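PDB 3OG2: beta-galactosidase, which probably hydrolyses terminal, non-reducing beta-D-galactose residues of beta-D-galactosides. Local coordinates for residues D783-D788 and Y928-S933; A919-N924 and T939-P944; G223-G228 and P270-S275. All blocks are in the same frame, centred on the assembly; numbering follows the deposited sequence.

Interaction 1 (D783-D788 and Y928-S933); sequences DSTGLD and YGKYVS. With NAG (2-acetamido-2-deoxy-beta-D-glucopyranose), chain C.
An inter-domain salt bridge, D783 with K930, ties the loop that follows strand 775-782 of one all-beta domain to strand 926-932 of another. The K930 chain leaves the strand extended (chi1 -180°) until a bend at chi3 (-85°) brings the ammonium up to the carboxylate as D783 comes in from the opposite direction. NZ lies 2.8 Å from D783 OD2, on the syn side and 19° out of the carboxylate plane; its bond to D783 OD1 is weak at 3.2 Å. K930 NZ also sits 3.0 Å from the carbonyl oxygen S784 O, while T785 CG2 lies 4.5 Å from K930 CD.

Strand 926-932 is an edge strand of an antiparallel five-stranded sheet, and Y928 and G929 together face L921 of the neighbouring strand as a classic beta bulge, just ahead of K930. On the loop side, S784 OG accepts from G786 N in an ST turn. D783 has further partners, R918 at OD2 and T712 at OD1, so its carboxylate is probably kept ionised. With an alanine in place of D783 the carboxylate is gone, which would probably leave K930 and R918 without their shared counter-charge.

Past the strand, a GlcNAc of a protein-linked glycan donates from NAG N2 to S933 O at 2.9 Å. Its acetyl methyl C8 lies obliquely by the Y931 ring, 3.3 Å from CE1, and F908 stacks with that ring.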
ATOM      1  N   ASP A 783      -9.080  22.775  11.766  1.00  8.11           N
ATOM      2  CA  ASP A 783      -8.246  21.843  11.010  1.00 10.01           C
ATOM      3  C   ASP A 783      -9.107  21.006  10.070  1.00  8.41           C
ATOM      4  O   ASP A 783     -10.287  20.796  10.341  1.00  8.76           O
ATOM      5  CB  ASP A 783      -7.560  20.809  11.907  1.00 12.17           C
ATOM      6  CG  ASP A 783      -6.333  20.246  11.182  1.00 12.69           C
ATOM      7  OD1 ASP A 783      -5.745  20.926  10.289  1.00 13.28           O
ATOM      8  OD2 ASP A 783      -5.965  19.070  11.470  1.00 16.98           O
ATOM      9  N   SER A 784      -8.535  20.476   9.010  1.00  8.48           N
ATOM     10  CA  SER A 784      -9.185  19.477   8.185  1.00  8.74           C
ATOM     11  C   SER A 784      -8.294  18.253   8.114  1.00  8.23           C
ATOM     12  O   SER A 784      -7.084  18.404   7.837  1.00 10.06           O
ATOM     13  CB  SER A 784      -9.419  19.971   6.747  1.00 10.33           C
ATOM     14  OG  SER A 784      -9.955  18.860   5.984  1.00  9.96           O
ATOM     15  N   THR A 785      -8.879  17.082   8.342  1.00  8.10           N
ATOM     16  CA  THR A 785      -8.069  15.850   8.198  1.00  7.43           C
ATOM     17  C   THR A 785      -8.282  15.252   6.817  1.00  6.53           C
ATOM     18  O   THR A 785      -7.906  14.104   6.569  1.00  8.20           O
ATOM     19  CB  THR A 785      -8.425  14.859   9.319  1.00  7.79           C
ATOM     20  OG1 THR A 785      -9.863  14.764   9.317  1.00  8.91           O
ATOM     21  CG2 THR A 785      -7.915  15.393  10.658  1.00  9.27           C
ATOM     22  N   GLY A 786      -8.836  16.014   5.895  1.00  7.35           N
ATOM     23  CA  GLY A 786      -8.990  15.590   4.480  1.00  7.79           C
ATOM     24  C   GLY A 786     -10.442  15.663   4.076  1.00  6.82           C
ATOM     25  O   GLY A 786     -11.320  15.940   4.922  1.00  7.96           O
ATOM     26  N   LEU A 787     -10.747  15.425   2.825  1.00  7.09           N
ATOM     27  CA  LEU A 787     -12.137  15.376   2.369  1.00  6.74           C
ATOM     28  C   LEU A 787     -12.595  13.922   2.384  1.00  6.91           C
ATOM     29  O   LEU A 787     -11.775  12.985   2.184  1.00  7.68           O
ATOM     30  CB  LEU A 787     -12.213  15.933   0.935  1.00  7.53           C
ATOM     31  CG  LEU A 787     -11.662  17.368   0.840  1.00  8.09           C
ATOM     32  CD1 LEU A 787     -11.820  17.898  -0.580  1.00 11.15           C
ATOM     33  CD2 LEU A 787     -12.364  18.278   1.847  1.00 10.69           C
ATOM     34  N   ASP A 788     -13.866  13.718   2.676  1.00  7.54           N
ATOM     35  CA  ASP A 788     -14.366  12.358   2.792  1.00  8.43           C
ATOM     36  C   ASP A 788     -14.395  11.660   1.422  1.00  7.41           C
ATOM     37  O   ASP A 788     -14.445  12.305   0.365  1.00  8.86           O
ATOM     38  CB  ASP A 788     -15.793  12.359   3.361  1.00 10.17           C
ATOM     39  CG  ASP A 788     -15.833  12.805   4.823  1.00 11.99           C
ATOM     40  OD1 ASP A 788     -14.812  12.793   5.560  1.00 14.87           O
ATOM     41  OD2 ASP A 788     -16.932  13.161   5.318  1.00 18.60           O
ATOM     42  N   TYR A 928       5.158  15.494   6.358  1.00  7.79           N
ATOM     43  CA  TYR A 928       5.318  14.070   6.570  1.00  7.01           C
ATOM     44  C   TYR A 928       4.736  13.630   7.897  1.00  6.94           C
ATOM     45  O   TYR A 928       5.142  12.599   8.460  1.00  9.03           O
ATOM     46  CB  TYR A 928       6.814  13.633   6.387  1.00  9.07           C
ATOM     47  CG  TYR A 928       6.956  12.841   5.087  1.00  7.88           C
ATOM     48  CD1 TYR A 928       6.741  11.496   5.059  1.00  8.06           C
ATOM     49  CD2 TYR A 928       7.303  13.506   3.896  1.00  8.86           C
ATOM     50  CE1 TYR A 928       6.882  10.796   3.840  1.00  7.87           C
ATOM     51  CE2 TYR A 928       7.427  12.828   2.668  1.00  8.50           C
ATOM     52  CZ  TYR A 928       7.216  11.462   2.668  1.00  8.52           C
ATOM     53  OH  TYR A 928       7.329  10.800   1.467  1.00 10.61           O
ATOM     54  N   GLY A 929       3.781  14.399   8.421  1.00  7.55           N
ATOM     55  CA  GLY A 929       3.143  13.861   9.638  1.00  8.36           C
ATOM     56  C   GLY A 929       2.151  14.875  10.233  1.00  7.37           C
ATOM     57  O   GLY A 929       2.441  16.096  10.331  1.00  8.48           O
ATOM     58  N   LYS A 930       1.016  14.347  10.622  1.00  8.03           N
ATOM     59  CA  LYS A 930       0.064  15.044  11.432  1.00  8.87           C
ATOM     60  C   LYS A 930      -0.023  14.207  12.706  1.00  7.90           C
ATOM     61  O   LYS A 930      -0.430  13.074  12.722  1.00  9.86           O
ATOM     62  CB  LYS A 930      -1.307  15.108  10.699  1.00  9.75           C
ATOM     63  CG  LYS A 930      -2.345  15.851  11.528  1.00 14.66           C
ATOM     64  CD  LYS A 930      -3.540  16.324  10.687  1.00 19.01           C
ATOM     65  CE  LYS A 930      -3.290  17.652  10.011  1.00 16.78           C
ATOM     66  NZ  LYS A 930      -4.478  18.210   9.296  1.00 15.53           N
ATOM     67  N   TYR A 931       0.391  14.848  13.798  1.00  8.53           N
ATOM     68  CA  TYR A 931       0.444  14.223  15.110  1.00  8.03           C
ATOM     69  C   TYR A 931      -0.640  14.836  15.968  1.00  7.81           C
ATOM     70  O   TYR A 931      -0.730  16.054  16.071  1.00 10.27           O
ATOM     71  CB  TYR A 931       1.823  14.519  15.740  1.00  9.30           C
ATOM     72  CG  TYR A 931       1.945  13.937  17.142  1.00  9.84           C
ATOM     73  CD1 TYR A 931       2.137  12.563  17.282  1.00 10.29           C
ATOM     74  CD2 TYR A 931       1.851  14.732  18.259  1.00 11.58           C
ATOM     75  CE1 TYR A 931       2.240  12.000  18.559  1.00 10.64           C
ATOM     76  CE2 TYR A 931       1.960  14.231  19.563  1.00 11.67           C
ATOM     77  CZ  TYR A 931       2.157  12.856  19.676  1.00 11.37           C
ATOM     78  OH  TYR A 931       2.271  12.283  20.925  1.00 12.61           O
ATOM     79  N   VAL A 932      -1.446  13.997  16.626  1.00  9.31           N
ATOM     80  CA  VAL A 932      -2.563  14.504  17.383  1.00  8.96           C
ATOM     81  C   VAL A 932      -2.457  13.868  18.765  1.00  9.00           C
ATOM     82  O   VAL A 932      -2.780  12.696  18.978  1.00  9.60           O
ATOM     83  CB  VAL A 932      -3.949  14.228  16.730  1.00  8.75           C
ATOM     84  CG1 VAL A 932      -5.053  14.766  17.639  1.00 10.80           C
ATOM     85  CG2 VAL A 932      -4.014  14.867  15.338  1.00 10.46           C
ATOM     86  N   SER A 933      -1.989  14.679  19.718  1.00  9.64           N
ATOM     87  CA  SER A 933      -1.471  14.073  20.961  1.00 10.05           C
ATOM     88  C   SER A 933      -2.584  13.434  21.786  1.00  9.78           C
ATOM     89  O   SER A 933      -2.325  12.483  22.548  1.00 12.17           O
ATOM     90  CB  SER A 933      -0.693  15.116  21.788  1.00 11.53           C
ATOM     91  OG  SER A 933      -1.617  15.926  22.536  1.00 12.32           O
TER
HETATM   92  C1  NAG C   1      -1.327   9.703  23.978  1.00 14.32           C
HETATM   93  C2  NAG C   1      -2.077   9.088  22.783  1.00 12.47           C
HETATM   94  C3  NAG C   1      -3.578   9.337  22.988  1.00 12.84           C
HETATM   95  C4  NAG C   1      -4.052   8.760  24.330  1.00 15.89           C
HETATM   96  C5  NAG C   1      -3.130   9.264  25.466  1.00 19.25           C
HETATM   97  C6  NAG C   1      -3.452   8.591  26.797  1.00 28.12           C
HETATM   98  C7  NAG C   1      -0.910   9.207  20.639  1.00 11.36           C
HETATM   99  C8  NAG C   1      -0.271  10.149  19.627  1.00 13.42           C
HETATM  100  N2  NAG C   1      -1.639   9.796  21.571  1.00 11.95           N
HETATM  101  O3  NAG C   1      -4.287   8.773  21.898  1.00 14.69           O
HETATM  102  O4  NAG C   1      -5.345   9.279  24.599  1.00 16.81           O
HETATM  103  O5  NAG C   1      -1.773   9.039  25.148  1.00 16.61           O
HETATM  104  O6  NAG C   1      -2.731   9.317  27.815  1.00 37.15           O
HETATM  105  O7  NAG C   1      -0.708   8.006  20.613  1.00 16.04           O

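Interaction 2 (A919-N924 and T939-P944); sequences ALLYVN and TEFPVP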
ATOM      1  N   ALA A 919       0.452  18.615  16.074  1.00  9.07           N
ATOM      2  CA  ALA A 919       1.712  19.056  15.474  1.00  8.60           C
ATOM      3  C   ALA A 919       1.734  18.595  14.018  1.00  7.92           C
ATOM      4  O   ALA A 919       1.089  17.592  13.623  1.00 10.33           O
ATOM      5  CB  ALA A 919       2.913  18.436  16.207  1.00 10.51           C
ATOM      6  N   LEU A 920       2.437  19.338  13.208  1.00  8.13           N
ATOM      7  CA  LEU A 920       2.732  18.983  11.825  1.00  8.07           C
ATOM      8  C   LEU A 920       4.262  18.832  11.703  1.00  8.64           C
ATOM      9  O   LEU A 920       4.990  19.674  12.214  1.00 10.77           O
ATOM     10  CB  LEU A 920       2.258  20.047  10.854  1.00  9.27           C
ATOM     11  CG  LEU A 920       0.767  20.343  10.883  1.00 12.31           C
ATOM     12  CD1 LEU A 920       0.475  21.585  10.070  1.00 15.28           C
ATOM     13  CD2 LEU A 920       0.024  19.143  10.266  1.00 17.60           C
ATOM     14  N   LEU A 921       4.656  17.781  11.001  1.00  7.95           N
ATOM     15  CA  LEU A 921       6.074  17.497  10.769  1.00  7.88           C
ATOM     16  C   LEU A 921       6.417  17.829   9.311  1.00  7.79           C
ATOM     17  O   LEU A 921       5.727  17.305   8.420  1.00  8.82           O
ATOM     18  CB  LEU A 921       6.363  16.015  11.068  1.00  9.30           C
ATOM     19  CG  LEU A 921       7.770  15.556  10.717  1.00  9.99           C
ATOM     20  CD1 LEU A 921       8.839  16.187  11.620  1.00 12.54           C
ATOM     21  CD2 LEU A 921       7.812  14.024  10.854  1.00 11.90           C
ATOM     22  N   TYR A 922       7.422  18.625   9.053  1.00  8.54           N
ATOM     23  CA  TYR A 922       7.897  18.914   7.719  1.00  8.36           C
ATOM     24  C   TYR A 922       9.339  18.477   7.598  1.00  8.11           C
ATOM     25  O   TYR A 922      10.132  18.652   8.527  1.00  9.24           O
ATOM     26  CB  TYR A 922       7.789  20.390   7.465  1.00 10.21           C
ATOM     27  CG  TYR A 922       6.409  20.869   7.106  1.00 11.92           C
ATOM     28  CD1 TYR A 922       6.137  20.925   5.732  1.00 14.95           C
ATOM     29  CD2 TYR A 922       5.412  21.310   7.955  1.00 15.79           C
ATOM     30  CE1 TYR A 922       4.977  21.337   5.130  1.00 16.89           C
ATOM     31  CE2 TYR A 922       4.189  21.737   7.332  1.00 16.11           C
ATOM     32  CZ  TYR A 922       3.979  21.741   5.988  1.00 19.31           C
ATOM     33  OH  TYR A 922       2.794  22.199   5.380  1.00 23.12           O
ATOM     34  N   VAL A 923       9.642  17.894   6.469  1.00  8.41           N
ATOM     35  CA  VAL A 923      11.034  17.532   6.138  1.00  8.66           C
ATOM     36  C   VAL A 923      11.346  18.072   4.749  1.00  7.08           C
ATOM     37  O   VAL A 923      10.725  17.629   3.778  1.00  7.95           O
ATOM     38  CB  VAL A 923      11.265  16.032   6.216  1.00  8.88           C
ATOM     39  CG1 VAL A 923      12.714  15.750   5.779  1.00 10.21           C
ATOM     40  CG2 VAL A 923      10.956  15.532   7.625  1.00 10.73           C
ATOM     41  N   ASN A 924      12.266  18.991   4.617  1.00  8.39           N
ATOM     42  CA  ASN A 924      12.643  19.617   3.373  1.00  8.29           C
ATOM     43  C   ASN A 924      11.429  20.069   2.586  1.00  8.74           C
ATOM     44  O   ASN A 924      11.331  19.962   1.366  1.00  9.38           O
ATOM     45  CB  ASN A 924      13.511  18.655   2.531  1.00  8.97           C
ATOM     46  CG  ASN A 924      14.836  18.416   3.242  1.00 10.51           C
ATOM     47  OD1 ASN A 924      15.384  19.334   3.863  1.00 11.09           O
ATOM     48  ND2 ASN A 924      15.373  17.212   3.185  1.00 11.55           N
ATOM     49  N   THR A 939       2.855   7.735  16.678  1.00  9.26           N
ATOM     50  CA  THR A 939       3.921   8.476  17.358  1.00  9.97           C
ATOM     51  C   THR A 939       5.213   8.440  16.555  1.00  9.49           C
ATOM     52  O   THR A 939       6.092   9.269  16.755  1.00 11.58           O
ATOM     53  CB  THR A 939       4.226   7.889  18.753  1.00 11.21           C
ATOM     54  OG1 THR A 939       4.430   6.455  18.636  1.00 13.52           O
ATOM     55  CG2 THR A 939       3.081   8.134  19.742  1.00 14.12           C
ATOM     56  N   GLU A 940       5.353   7.479  15.620  1.00  9.09           N
ATOM     57  CA  GLU A 940       6.595   7.297  14.848  1.00  9.53           C
ATOM     58  C   GLU A 940       6.288   7.578  13.394  1.00  8.78           C
ATOM     59  O   GLU A 940       5.380   6.930  12.798  1.00  9.53           O
ATOM     60  CB  GLU A 940       7.107   5.881  15.079  1.00 11.72           C
ATOM     61  CG  GLU A 940       8.304   5.560  14.165  1.00 13.65           C
ATOM     62  CD  GLU A 940       9.100   4.375  14.620  1.00 17.83           C
ATOM     63  OE1 GLU A 940       8.786   3.727  15.637  1.00 25.19           O
ATOM     64  OE2 GLU A 940      10.109   4.069  13.938  1.00 19.93           O
ATOM     65  N   PHE A 941       7.015   8.516  12.793  1.00  8.70           N
ATOM     66  CA  PHE A 941       6.774   9.070  11.455  1.00  8.22           C
ATOM     67  C   PHE A 941       7.949   8.772  10.548  1.00  8.11           C
ATOM     68  O   PHE A 941       8.942   9.511  10.605  1.00  8.62           O
ATOM     69  CB  PHE A 941       6.536  10.612  11.539  1.00  7.86           C
ATOM     70  CG  PHE A 941       5.232  10.867  12.286  1.00  8.25           C
ATOM     71  CD1 PHE A 941       5.167  10.951  13.656  1.00  9.53           C
ATOM     72  CD2 PHE A 941       4.030  11.012  11.546  1.00  8.70           C
ATOM     73  CE1 PHE A 941       3.948  11.204  14.327  1.00  9.95           C
ATOM     74  CE2 PHE A 941       2.824  11.297  12.204  1.00  8.26           C
ATOM     75  CZ  PHE A 941       2.777  11.372  13.575  1.00  9.89           C
ATOM     76  N   PRO A 942       7.897   7.702   9.765  1.00  7.70           N
ATOM     77  CA  PRO A 942       9.039   7.391   8.868  1.00  8.29           C
ATOM     78  C   PRO A 942       9.067   8.407   7.744  1.00  7.74           C
ATOM     79  O   PRO A 942       8.003   8.905   7.282  1.00  9.22           O
ATOM     80  CB  PRO A 942       8.677   6.025   8.282  1.00  9.59           C
ATOM     81  CG  PRO A 942       7.194   5.948   8.400  1.00 12.92           C
ATOM     82  CD  PRO A 942       6.830   6.701   9.653  1.00  8.87           C
ATOM     83  N   VAL A 943      10.254   8.738   7.275  1.00  7.96           N
ATOM     84  CA  VAL A 943      10.465   9.658   6.152  1.00  7.84           C
ATOM     85  C   VAL A 943      11.483   9.010   5.255  1.00  8.24           C
ATOM     86  O   VAL A 943      12.538   8.682   5.775  1.00  9.62           O
ATOM     87  CB  VAL A 943      10.889  11.059   6.611  1.00  7.99           C
ATOM     88  CG1 VAL A 943      11.039  11.950   5.389  1.00 10.69           C
ATOM     89  CG2 VAL A 943       9.848  11.597   7.608  1.00  8.90           C
ATOM     90  N   PRO A 944      11.213   8.797   3.974  1.00  8.49           N
ATOM     91  CA  PRO A 944      12.181   8.047   3.168  1.00  9.10           C
ATOM     92  C   PRO A 944      13.435   8.822   2.794  1.00  9.11           C
ATOM     93  O   PRO A 944      13.417  10.014   2.571  1.00  9.60           O
ATOM     94  CB  PRO A 944      11.411   7.773   1.873  1.00  9.63           C
ATOM     95  CG  PRO A 944      10.403   8.877   1.803  1.00 10.30           C
ATOM     96  CD  PRO A 944      10.022   9.222   3.221  1.00  9.04           C
TER
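Extended through both chi1 (174°) and the CD2 branch of chi2, the L921 side chain reaches out with CD2 anti to its CA, whereas F941 chi1 (-66°) turns the ring to the side of its own backbone N and leaves CB to take the touch. The two side chains pass each other in opposite senses, L921 CD2 and F941 CB lying 3.7 Å apart, with the methyl oblique to the ring.

Two residues further along each strand, V923 and V943 reach toward each other tip to tip. The two valines share a rotamer, and like branches meet: V923 CG2 is 4.1 Å from V943 CG2, and V923 CG1 is 4.2 Å from V943 CG1. L921 matched with F941 and V923 with V943 means that the strands run the same way here, with the paired CA atoms of V923 and V943 7.9 Å apart.

That spacing is packing between sheets. Strand 917-923 belongs to a five-stranded antiparallel sheet and strand 940-943 to a second sheet facing it, so the pairs lie in the core of a beta sandwich. F906, on strand 900-908 of the second sheet, touches L921, V923 and V943, and I956, on strand 953-962 of the first, also touches V923.

All four side chains are buried and hydrocarbon where they meet; the sheets are held together here by close fit and exclusion of water, without directional bonds.

Interaction 3 (G223-G228 and P270-S275); sequences GAPGTG and PSTPFS
P225 against T272 is a small van der Waals contact between two loops of the TIM barrel of the family 35 domain, away from the galactose site. Segment 223-228 lies between helix 193-205 and strand 236-239, and segment 270-275 runs from just after helix 261-268 into the first residue of strand 275-280. Both loops thus lead from a helix into a barrel strand, and the two strands are parallel neighbours in the barrel sheet; such loops gather at the face where the strands start, the other end from the catalytic face of a TIM barrel.

The P225 ring and the T272 side chain cross obliquely, P225 CG lying 4.1 Å from T272 CG2. The threonine presents this methyl because its OG1 stands between backbone N and carbonyl carbon (chi1 58°), where it hydrogen-bonds to S269 OG. S271 adds a looser edge, its OG 4.5 Å from P225 CB. W28, of the short strand 26-28, also touches T272.

P225 is offered to its partner by a type II beta turn from A224 to T227, with proline and G226 at the two central positions. The turn is closed twice at one acceptor: A224 O takes T227 N at 3.0 Å and also the T227 hydroxyl, whose OG1 donates over 2.6 Å at a C=O...donor angle of 145°, tilted 16° from the carbonyl plane.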
ATOM      1  N   GLY A 223     -21.374  -4.776 -14.423  1.00  8.82           N
ATOM      2  CA  GLY A 223     -20.407  -4.511 -15.493  1.00  9.27           C
ATOM      3  C   GLY A 223     -19.902  -5.801 -16.091  1.00  8.91           C
ATOM      4  O   GLY A 223     -18.985  -5.752 -16.949  1.00 10.35           O
ATOM      5  N   ALA A 224     -20.358  -6.985 -15.711  1.00  9.29           N
ATOM      6  CA  ALA A 224     -19.834  -8.199 -16.274  1.00  9.72           C
ATOM      7  C   ALA A 224     -20.114  -8.323 -17.749  1.00  9.83           C
ATOM      8  O   ALA A 224     -21.140  -7.833 -18.237  1.00 10.64           O
ATOM      9  CB  ALA A 224     -20.448  -9.389 -15.537  1.00 11.02           C
ATOM     10  N   PRO A 225     -19.249  -9.064 -18.461  1.00 11.65           N
ATOM     11  CA  PRO A 225     -19.611  -9.457 -19.832  1.00 12.24           C
ATOM     12  C   PRO A 225     -20.995 -10.075 -19.886  1.00 13.72           C
ATOM     13  O   PRO A 225     -21.370 -10.855 -19.032  1.00 17.82           O
ATOM     14  CB  PRO A 225     -18.556 -10.519 -20.117  1.00 15.30           C
ATOM     15  CG  PRO A 225     -17.347 -10.012 -19.355  1.00 15.08           C
ATOM     16  CD  PRO A 225     -17.903  -9.543 -18.007  1.00 12.80           C
ATOM     17  N   GLY A 226     -21.783  -9.702 -20.896  1.00 15.14           N
ATOM     18  CA  GLY A 226     -23.153 -10.190 -20.987  1.00 19.36           C
ATOM     19  C   GLY A 226     -24.140  -9.151 -20.456  1.00 17.91           C
ATOM     20  O   GLY A 226     -25.342  -9.323 -20.690  1.00 20.78           O
ATOM     21  N   THR A 227     -23.705  -8.101 -19.770  1.00 14.05           N
ATOM     22  CA  THR A 227     -24.657  -7.132 -19.267  1.00 12.60           C
ATOM     23  C   THR A 227     -24.861  -5.968 -20.229  1.00 12.74           C
ATOM     24  O   THR A 227     -25.571  -5.004 -19.947  1.00 15.56           O
ATOM     25  CB  THR A 227     -24.215  -6.575 -17.889  1.00 12.82           C
ATOM     26  OG1 THR A 227     -22.944  -5.940 -18.021  1.00 12.36           O
ATOM     27  CG2 THR A 227     -24.121  -7.677 -16.831  1.00 15.47           C
ATOM     28  N   GLY A 228     -24.290  -6.017 -21.427  1.00 13.59           N
ATOM     29  CA  GLY A 228     -24.607  -5.035 -22.427  1.00 15.57           C
ATOM     30  C   GLY A 228     -23.826  -3.735 -22.273  1.00 12.58           C
ATOM     31  O   GLY A 228     -22.603  -3.655 -22.036  1.00 13.04           O
ATOM     32  N   PRO A 270     -18.548 -16.698 -16.577  1.00 11.95           N
ATOM     33  CA  PRO A 270     -17.801 -17.949 -16.796  1.00 13.30           C
ATOM     34  C   PRO A 270     -16.837 -17.880 -17.979  1.00 11.58           C
ATOM     35  O   PRO A 270     -15.920 -18.705 -18.087  1.00 12.94           O
ATOM     36  CB  PRO A 270     -18.926 -18.987 -17.083  1.00 14.62           C
ATOM     37  CG  PRO A 270     -20.088 -18.159 -17.559  1.00 16.13           C
ATOM     38  CD  PRO A 270     -20.030 -16.834 -16.794  1.00 15.49           C
ATOM     39  N   SER A 271     -16.976 -16.879 -18.837  1.00 11.48           N
ATOM     40  CA  SER A 271     -16.127 -16.777 -20.028  1.00 12.15           C
ATOM     41  C   SER A 271     -14.788 -16.086 -19.763  1.00 10.96           C
ATOM     42  O   SER A 271     -13.935 -16.042 -20.688  1.00 11.52           O
ATOM     43  CB  SER A 271     -16.865 -16.026 -21.145  1.00 14.98           C
ATOM     44  OG  SER A 271     -17.017 -14.641 -20.813  1.00 18.88           O
ATOM     45  N   THR A 272     -14.602 -15.541 -18.525  1.00  9.07           N
ATOM     46  CA  THR A 272     -13.378 -14.766 -18.261  1.00  9.72           C
ATOM     47  C   THR A 272     -12.700 -15.292 -17.014  1.00  8.73           C
ATOM     48  O   THR A 272     -13.303 -16.018 -16.207  1.00  9.62           O
ATOM     49  CB  THR A 272     -13.702 -13.256 -18.162  1.00  9.50           C
ATOM     50  OG1 THR A 272     -14.678 -13.004 -17.136  1.00 11.15           O
ATOM     51  CG2 THR A 272     -14.286 -12.700 -19.445  1.00  9.70           C
ATOM     52  N   PRO A 273     -11.427 -14.982 -16.832  1.00  8.35           N
ATOM     53  CA  PRO A 273     -10.714 -15.589 -15.699  1.00  9.50           C
ATOM     54  C   PRO A 273     -11.228 -15.142 -14.365  1.00  7.99           C
ATOM     55  O   PRO A 273     -11.536 -13.970 -14.181  1.00  9.43           O
ATOM     56  CB  PRO A 273      -9.286 -15.051 -15.926  1.00 10.10           C
ATOM     57  CG  PRO A 273      -9.188 -14.693 -17.369  1.00 11.93           C
ATOM     58  CD  PRO A 273     -10.571 -14.166 -17.715  1.00  9.01           C
ATOM     59  N   PHE A 274     -11.258 -16.058 -13.412  1.00  8.11           N
ATOM     60  CA  PHE A 274     -11.629 -15.646 -12.046  1.00  7.58           C
ATOM     61  C   PHE A 274     -10.578 -14.677 -11.500  1.00  7.11           C
ATOM     62  O   PHE A 274      -9.405 -15.005 -11.379  1.00  8.03           O
ATOM     63  CB  PHE A 274     -11.819 -16.862 -11.158  1.00  9.03           C
ATOM     64  CG  PHE A 274     -12.144 -16.484  -9.707  1.00  8.84           C
ATOM     65  CD1 PHE A 274     -12.960 -15.420  -9.373  1.00  8.94           C
ATOM     66  CD2 PHE A 274     -11.546 -17.268  -8.700  1.00  9.58           C
ATOM     67  CE1 PHE A 274     -13.147 -15.073  -8.014  1.00  9.23           C
ATOM     68  CE2 PHE A 274     -11.753 -16.923  -7.373  1.00 10.89           C
ATOM     69  CZ  PHE A 274     -12.555 -15.837  -7.034  1.00 10.37           C
ATOM     70  N   SER A 275     -11.056 -13.453 -11.217  1.00  7.33           N
ATOM     71  CA  SER A 275     -10.181 -12.328 -10.893  1.00  7.07           C
ATOM     72  C   SER A 275     -10.563 -11.627  -9.601  1.00  6.70           C
ATOM     73  O   SER A 275     -11.687 -11.158  -9.467  1.00  7.90           O
ATOM     74  CB  SER A 275     -10.287 -11.302 -12.023  1.00  7.61           C
ATOM     75  OG  SER A 275      -9.903 -11.872 -13.284  1.00  8.75           O
TER

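Overall arrangement
Along the chain, interaction 3 closes first; interactions 1 and 2 then cross, since their segments alternate. These two are close, with centres about 12 Å apart, and they share the antiparallel sheet in which strands 917-923 and 926-932 are neighbours: Y931 O lies 2.8 Å from A919 N, a probable hydrogen bond, and the CA of G929 packs 3.5 Å from F941 CD2. Interaction 2 lies in the core of this all-beta domain, while interaction 1 fastens the edge of the same sheet to another all-beta domain. Interaction 3 belongs to the TIM barrel, its centre about 40 Å from that of interaction 1 and about 45 Å from that of interaction 2, across the chain's centre from the latter and touching neither.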